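Local coordinates for protein SusD homolog (PDB 3IHV) that probably binds sugars at the outer membrane of Bacteroides thetaiotaomicron in the manner of SusD, at residues 38-42 with 43-47; 329-332 with 333-336; 382-385 with 386-389. One frame throughout, in Å; residues are numbered along the deposited sequence.

Interaction 1 of 3, residues 38-42 with 43-47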
# COMPACT_ATOMS: atom_id res chain seq x y z
N GLY A 38 -8.65 -5.21 -0.26
CA GLY A 38 -8.93 -6.36 0.56
C GLY A 38 -7.86 -7.44 0.39
O GLY A 38 -7.62 -8.23 1.32
N TYR A 39 -7.19 -7.46 -0.78
CA TYR A 39 -6.21 -8.51 -1.10
C TYR A 39 -5.25 -8.19 -2.22
O TYR A 39 -4.04 -8.20 -2.02
CB TYR A 39 -6.98 -9.81 -1.37
CG TYR A 39 -6.19 -11.03 -1.75
CD1 TYR A 39 -4.95 -11.29 -1.21
CD2 TYR A 39 -6.78 -12.02 -2.52
CE1 TYR A 39 -4.24 -12.46 -1.55
CE2 TYR A 39 -6.08 -13.19 -2.85
CZ TYR A 39 -4.81 -13.37 -2.39
OH TYR A 39 -4.15 -14.52 -2.71
N TYR A 40 -5.73 -7.86 -3.43
CA TYR A 40 -4.76 -7.75 -4.52
C TYR A 40 -3.83 -6.54 -4.45
O TYR A 40 -2.60 -6.68 -4.57
CB TYR A 40 -5.42 -7.81 -5.91
CG TYR A 40 -6.32 -9.00 -6.21
CD1 TYR A 40 -6.34 -10.14 -5.44
CD2 TYR A 40 -7.08 -9.01 -7.36
CE1 TYR A 40 -7.17 -11.22 -5.77
CE2 TYR A 40 -7.92 -10.02 -7.67
CZ TYR A 40 -7.97 -11.14 -6.88
OH TYR A 40 -8.80 -12.17 -7.20
N LEU A 41 -4.38 -5.35 -4.29
CA LEU A 41 -3.56 -4.15 -4.24
C LEU A 41 -2.84 -3.95 -2.90
O LEU A 41 -1.92 -3.13 -2.83
CB LEU A 41 -4.39 -2.89 -4.53
CG LEU A 41 -4.89 -2.74 -5.96
CD1 LEU A 41 -5.76 -1.43 -6.05
CD2 LEU A 41 -3.77 -2.71 -7.02
N SER A 42 -3.35 -4.60 -1.85
CA SER A 42 -2.70 -4.52 -0.54
C SER A 42 -1.59 -5.55 -0.43
O SER A 42 -0.43 -5.21 -0.10
CB SER A 42 -3.71 -4.73 0.56
OG SER A 42 -4.48 -5.92 0.31
N ILE A 43 -1.91 -6.78 -0.78
CA ILE A 43 -0.98 -7.88 -0.51
C ILE A 43 -0.40 -8.58 -1.73
O ILE A 43 0.80 -8.58 -1.92
CB ILE A 43 -1.70 -8.96 0.37
CG1 ILE A 43 -2.14 -8.38 1.72
CG2 ILE A 43 -0.81 -10.22 0.56
CD1 ILE A 43 -3.12 -9.30 2.49
N LEU A 44 -1.27 -9.11 -2.57
CA LEU A 44 -0.86 -10.07 -3.59
C LEU A 44 0.05 -9.52 -4.66
O LEU A 44 0.97 -10.22 -5.07
CB LEU A 44 -2.08 -10.75 -4.25
CG LEU A 44 -1.85 -11.96 -5.15
CD1 LEU A 44 -1.20 -13.15 -4.38
CD2 LEU A 44 -3.20 -12.36 -5.82
N PHE A 45 -0.20 -8.30 -5.11
CA PHE A 45 0.57 -7.74 -6.21
C PHE A 45 1.85 -7.06 -5.76
O PHE A 45 2.55 -6.48 -6.61
CB PHE A 45 -0.25 -6.71 -6.99
CG PHE A 45 -1.52 -7.24 -7.65
CD1 PHE A 45 -1.81 -8.61 -7.76
CD2 PHE A 45 -2.34 -6.35 -8.32
CE1 PHE A 45 -2.96 -9.02 -8.41
CE2 PHE A 45 -3.47 -6.80 -8.98
CZ PHE A 45 -3.77 -8.14 -9.00
N ASN A 46 2.19 -7.14 -4.48
CA ASN A 46 3.32 -6.42 -3.92
C ASN A 46 4.42 -7.33 -3.41
O ASN A 46 5.30 -6.89 -2.68
CB ASN A 46 2.79 -5.57 -2.77
CG ASN A 46 1.78 -4.54 -3.25
OD1 ASN A 46 1.96 -3.98 -4.31
ND2 ASN A 46 0.73 -4.28 -2.46
N LEU A 47 4.35 -8.60 -3.78
CA LEU A 47 5.34 -9.57 -3.33
C LEU A 47 6.47 -9.75 -4.32
O LEU A 47 6.41 -9.33 -5.49
CB LEU A 47 4.63 -10.89 -3.05
CG LEU A 47 3.70 -10.87 -1.86
CD1 LEU A 47 2.78 -12.08 -1.94
CD2 LEU A 47 4.47 -10.84 -0.53

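Interaction 2 of 3, residues 329-332 with 333-336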
# COMPACT_ATOMS: atom_id res chain seq x y z
N GLN A 329 4.83 -18.42 15.38
CA GLN A 329 3.48 -18.71 14.91
C GLN A 329 2.68 -19.10 16.16
O GLN A 329 3.24 -19.31 17.23
CB GLN A 329 3.50 -19.92 13.95
CG GLN A 329 4.02 -21.24 14.53
CD GLN A 329 3.86 -22.35 13.50
OE1 GLN A 329 2.85 -22.37 12.78
NE2 GLN A 329 4.85 -23.22 13.38
N TYR A 330 1.38 -19.22 16.02
CA TYR A 330 0.52 -19.62 17.11
C TYR A 330 -0.03 -21.01 16.79
O TYR A 330 -0.69 -21.19 15.75
CB TYR A 330 -0.63 -18.65 17.26
CG TYR A 330 -0.20 -17.27 17.65
CD1 TYR A 330 0.29 -17.02 18.93
CD2 TYR A 330 -0.26 -16.23 16.75
CE1 TYR A 330 0.71 -15.72 19.29
CE2 TYR A 330 0.14 -14.95 17.11
CZ TYR A 330 0.63 -14.69 18.37
OH TYR A 330 1.03 -13.40 18.72
N THR A 331 0.22 -21.96 17.68
CA THR A 331 -0.29 -23.32 17.58
C THR A 331 -1.58 -23.34 18.43
O THR A 331 -1.98 -22.32 19.00
CB THR A 331 0.75 -24.34 18.17
OG1 THR A 331 0.80 -24.20 19.58
CG2 THR A 331 2.12 -24.10 17.58
N ASP A 332 -2.25 -24.48 18.51
CA ASP A 332 -3.46 -24.53 19.33
C ASP A 332 -3.19 -24.10 20.80
O ASP A 332 -4.05 -23.51 21.42
CB ASP A 332 -4.08 -25.93 19.33
CG ASP A 332 -4.71 -26.30 17.98
OD1 ASP A 332 -4.57 -25.54 17.01
OD2 ASP A 332 -5.36 -27.37 17.92
N THR A 333 -2.00 -24.37 21.32
CA THR A 333 -1.70 -24.06 22.72
C THR A 333 -0.72 -22.93 23.03
O THR A 333 -0.71 -22.41 24.16
CB THR A 333 -1.15 -25.30 23.41
OG1 THR A 333 -0.05 -25.79 22.64
CG2 THR A 333 -2.21 -26.38 23.50
N LYS A 334 0.11 -22.52 22.06
CA LYS A 334 1.14 -21.53 22.38
C LYS A 334 1.73 -20.78 21.19
O LYS A 334 1.53 -21.16 20.03
CB LYS A 334 2.30 -22.26 23.07
CG LYS A 334 3.01 -23.28 22.18
CD LYS A 334 3.85 -24.31 22.95
CE LYS A 334 5.09 -23.74 23.64
NZ LYS A 334 6.21 -23.38 22.69
N LYS A 335 2.43 -19.69 21.52
CA LYS A 335 3.26 -18.92 20.60
C LYS A 335 4.53 -19.72 20.56
O LYS A 335 5.13 -20.02 21.61
CB LYS A 335 3.53 -17.52 21.15
CG LYS A 335 4.41 -16.62 20.31
CD LYS A 335 4.34 -15.24 20.95
CE LYS A 335 5.30 -14.23 20.37
NZ LYS A 335 5.20 -12.92 21.07
N SER A 336 4.94 -20.09 19.37
CA SER A 336 6.09 -20.95 19.20
C SER A 336 7.01 -20.42 18.12
O SER A 336 6.54 -19.90 17.11
CB SER A 336 5.58 -22.33 18.81
OG SER A 336 6.64 -23.17 18.45
O HOH W 1 6.86 -23.66 15.48
O HOH W 2 2.11 -26.29 20.54

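Interaction 3 of 3, residues 382-385 with 386-389. With NA (sodium ion), chain F; EDO (1,2-ethanediol), chain L.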
# COMPACT_ATOMS: atom_id res chain seq x y z
N PHE A 382 -16.56 -12.04 14.24
CA PHE A 382 -16.78 -13.28 13.55
C PHE A 382 -15.48 -14.12 13.57
O PHE A 382 -14.37 -13.61 13.72
CB PHE A 382 -17.29 -13.01 12.14
CG PHE A 382 -16.32 -12.21 11.30
CD1 PHE A 382 -15.29 -12.84 10.63
CD2 PHE A 382 -16.46 -10.86 11.17
CE1 PHE A 382 -14.42 -12.13 9.87
CE2 PHE A 382 -15.58 -10.13 10.38
CZ PHE A 382 -14.57 -10.76 9.73
N ILE A 383 -15.66 -15.43 13.43
CA ILE A 383 -14.56 -16.37 13.32
C ILE A 383 -14.55 -16.74 11.87
O ILE A 383 -15.57 -17.20 11.34
CB ILE A 383 -14.82 -17.62 14.17
CG1 ILE A 383 -14.86 -17.22 15.65
CG2 ILE A 383 -13.78 -18.74 13.88
CD1 ILE A 383 -15.08 -18.39 16.60
N ASN A 384 -13.43 -16.51 11.20
CA ASN A 384 -13.34 -16.84 9.79
C ASN A 384 -11.87 -17.16 9.49
O ASN A 384 -10.97 -16.59 10.11
CB ASN A 384 -13.89 -15.73 8.89
CG ASN A 384 -13.96 -16.15 7.44
OD1 ASN A 384 -12.99 -15.95 6.69
ND2 ASN A 384 -15.05 -16.84 7.04
N ASN A 385 -11.63 -18.08 8.59
CA ASN A 385 -10.24 -18.46 8.31
C ASN A 385 -9.56 -17.62 7.24
O ASN A 385 -8.36 -17.79 6.98
CB ASN A 385 -10.19 -19.94 7.92
CG ASN A 385 -10.59 -20.88 9.07
OD1 ASN A 385 -10.56 -20.51 10.25
ND2 ASN A 385 -10.95 -22.12 8.73
N ASP A 386 -10.33 -16.77 6.58
CA ASP A 386 -9.84 -16.00 5.46
C ASP A 386 -9.96 -14.48 5.55
O ASP A 386 -9.18 -13.77 4.93
CB ASP A 386 -10.59 -16.43 4.20
CG ASP A 386 -10.37 -17.88 3.88
OD1 ASP A 386 -9.22 -18.26 3.60
OD2 ASP A 386 -11.34 -18.64 3.96
N LYS A 387 -10.96 -14.00 6.30
CA LYS A 387 -11.25 -12.58 6.32
C LYS A 387 -11.19 -12.01 7.73
O LYS A 387 -11.30 -12.75 8.71
CB LYS A 387 -12.65 -12.30 5.74
CG LYS A 387 -12.99 -12.85 4.35
CD LYS A 387 -12.01 -12.43 3.30
CE LYS A 387 -12.62 -12.47 1.88
NZ LYS A 387 -13.54 -13.62 1.65
N SER A 388 -11.11 -10.69 7.81
CA SER A 388 -10.99 -10.02 9.09
C SER A 388 -11.52 -8.60 9.01
O SER A 388 -11.83 -8.12 7.93
CB SER A 388 -9.51 -9.93 9.50
OG SER A 388 -8.82 -8.94 8.72
N ASN A 389 -11.57 -7.94 10.17
CA ASN A 389 -11.85 -6.51 10.27
C ASN A 389 -10.57 -5.68 10.41
O ASN A 389 -10.63 -4.52 10.78
CB ASN A 389 -12.79 -6.27 11.45
CG ASN A 389 -14.11 -6.88 11.23
OD1 ASN A 389 -14.61 -6.86 10.10
ND2 ASN A 389 -14.70 -7.43 12.28
NA NA F . -11.61 -2.44 10.94
C1 EDO L . -10.20 -9.31 13.80
O1 EDO L . -10.40 -8.59 12.59
C2 EDO L . -10.38 -10.79 13.57
O2 EDO L . -11.18 -11.00 12.40
O HOH W 3 -14.10 -18.03 4.21
O HOH W 4 -9.33 -2.71 12.58
O HOH W 5 -12.65 -2.90 12.96
O HOH W 6 -12.25 -0.14 10.97

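Interaction 1 of 3, residues 38-42 with 43-47
Tyr40, on the short helix 40-44, meets Phe45, the first residue past its C-terminal end, across a widened pi-type turn, in the part of the chain that belongs to the TPR-clan starch-binding family. The two rings are near parallel, with planes at 28°, but slid so far past each other that they barely overlap, and their centroids are 5.4 Å apart. The closer contact is a CH-pi one: Tyr40 CB sits over one face of the Phe45 ring, 3.7 Å from its centroid and displaced toward the rim. The backbone bond of the widened turn, Phe45 N to Tyr40 O, in the carbonyl plane, brings the two residues together. One residue earlier, Tyr39, at the N-cap, offers its O to both Ile43 N and Leu44 N, which arrive from opposite faces of the carbonyl plane. The Leu44 side chain, with CG anti to the backbone N (chi1 -169°), is directed between two tyrosines: CD2 rests 3.9 Å from Tyr40 CD1, while CD1 reaches Tyr39 OH. Tyr40 OH itself is held by Gln79 of helix 75-101, and the Tyr39 ring meets Trp283. Beyond the helix, Asn46 folds back over its C-terminal end, where Arg134 holds OD1. Its ND2 donates to Leu41 O at 2.9 Å, from above the carbonyl plane rather than along a lone pair, and adds a weak bond to Ser42 O at 2.8 Å.

Interaction 2 of 3, residues 329-332 with 333-336
Gln329 and Ser336 form an antiparallel hydrogen-bonded pair, Gln329 N to Ser336 O and Ser336 N to Gln329 O, both 2.8 Å, near the closed end of a beta hairpin. Thr331 N adds a third bond of the same kind to Lys334 O, and Asp332 and Thr333 make the turn. There the Thr331 hydroxyl acts as an acceptor: OG1, lying between the backbone N and the carbonyl carbon (chi1 71°), takes Lys334 N at 3.1 Å and, in a weak ST-turn bond, Thr333 N. A water 2.6 Å from Thr331 OG1 also bonds Thr333 OG1, so Thr331 OG1 is linked to the far side of the turn both directly and through the water. On the same sheet face as Gln329 and Ser336, a second water joins Gln329 NE2 to Ser336 OG. On the opposite face, Tyr330 and Lys335, a non-hydrogen-bonded pair, lie side by side and point the same way, with Lys335 CB 3.8 Å from Tyr330 CE1. The extended lysine chain also makes a cation-pi contact with Tyr328. Tyr330 OH is bonded to Asp372, and the Tyr330 side chain touches helix 373-376, while strand 325-330 runs between 335-337 and 367-368 in a three-stranded antiparallel sheet.

Interaction 3 of 3, residues 382-385 with 386-389
Asn384 OD1 is gripped by two backbone N-H groups, Asp386 N and Lys387 N, which reach it from opposite faces of its amide plane. The bond from Asp386 N, 2.8 Å to Asn384 OD1, closes an Asx turn; its donor stands above the carbonyl plane, whereas Lys387 N is tilted from it less. With CG anti to the backbone N (chi1 -172°), the Asn384 side chain is brought over the bend that it holds. The other end of the amide is tied as well, since a water accepts from Asn384 ND2 and donates to Asp386 OD2. Exchanging Asn384 for an alanine would probably leave the N-H groups of Asp386 and Lys387 without their shared acceptor and let the turn flex. Farther from the bend, the Phe382 ring lies against the returning chain: Lys387 O meets it at the edge, 3.4 Å from CE1, and CZ comes 3.7 Å from Ser388 CA. Phe382 and Asn389 approach from opposite directions, with the ring and amide planes nearly perpendicular at 88° and Phe382 CE2 3.4 Å from both ND2 and OD1 of Asn389. Asn389 OD1 is bonded to Ser267 N, which helps fix that amide. The backbone of Asn389 meets two bound species: its N donates to O1 of a 1,2-ethanediol, probably from the crystallisation liquor, and its O binds a sodium ion at 2.3 Å. Three waters, Phe265 O and Asn391 OD1 complete the sodium site. The whole bend lies in the loop between helix 373-376 and strand 392-396, and the ion ties the end of this loop to Phe265, just after strand 259-263, the antiparallel partner of 392-396.

In the fold
Interaction 1 is the buried one, with its centre about 8 Å from that of the chain, while interactions 2 and 3 lie at the surface. Interactions 1 and 3 are nearest neighbours, about 6 Å between closest atoms and 17 Å between centres; interactions 2 and 3 come within about 10 Å, and 1 and 2 within about 16 Å. None touches another directly, yet one loop region serves all three: Ile280 meets both Ser42 and Ser388, and farther along it Lys287 bonds the backbone of Tyr330. Asn389 of interaction 3 binds sodium directly, and the same ion lies about 13 Å from the Ser42 side chain of interaction 1.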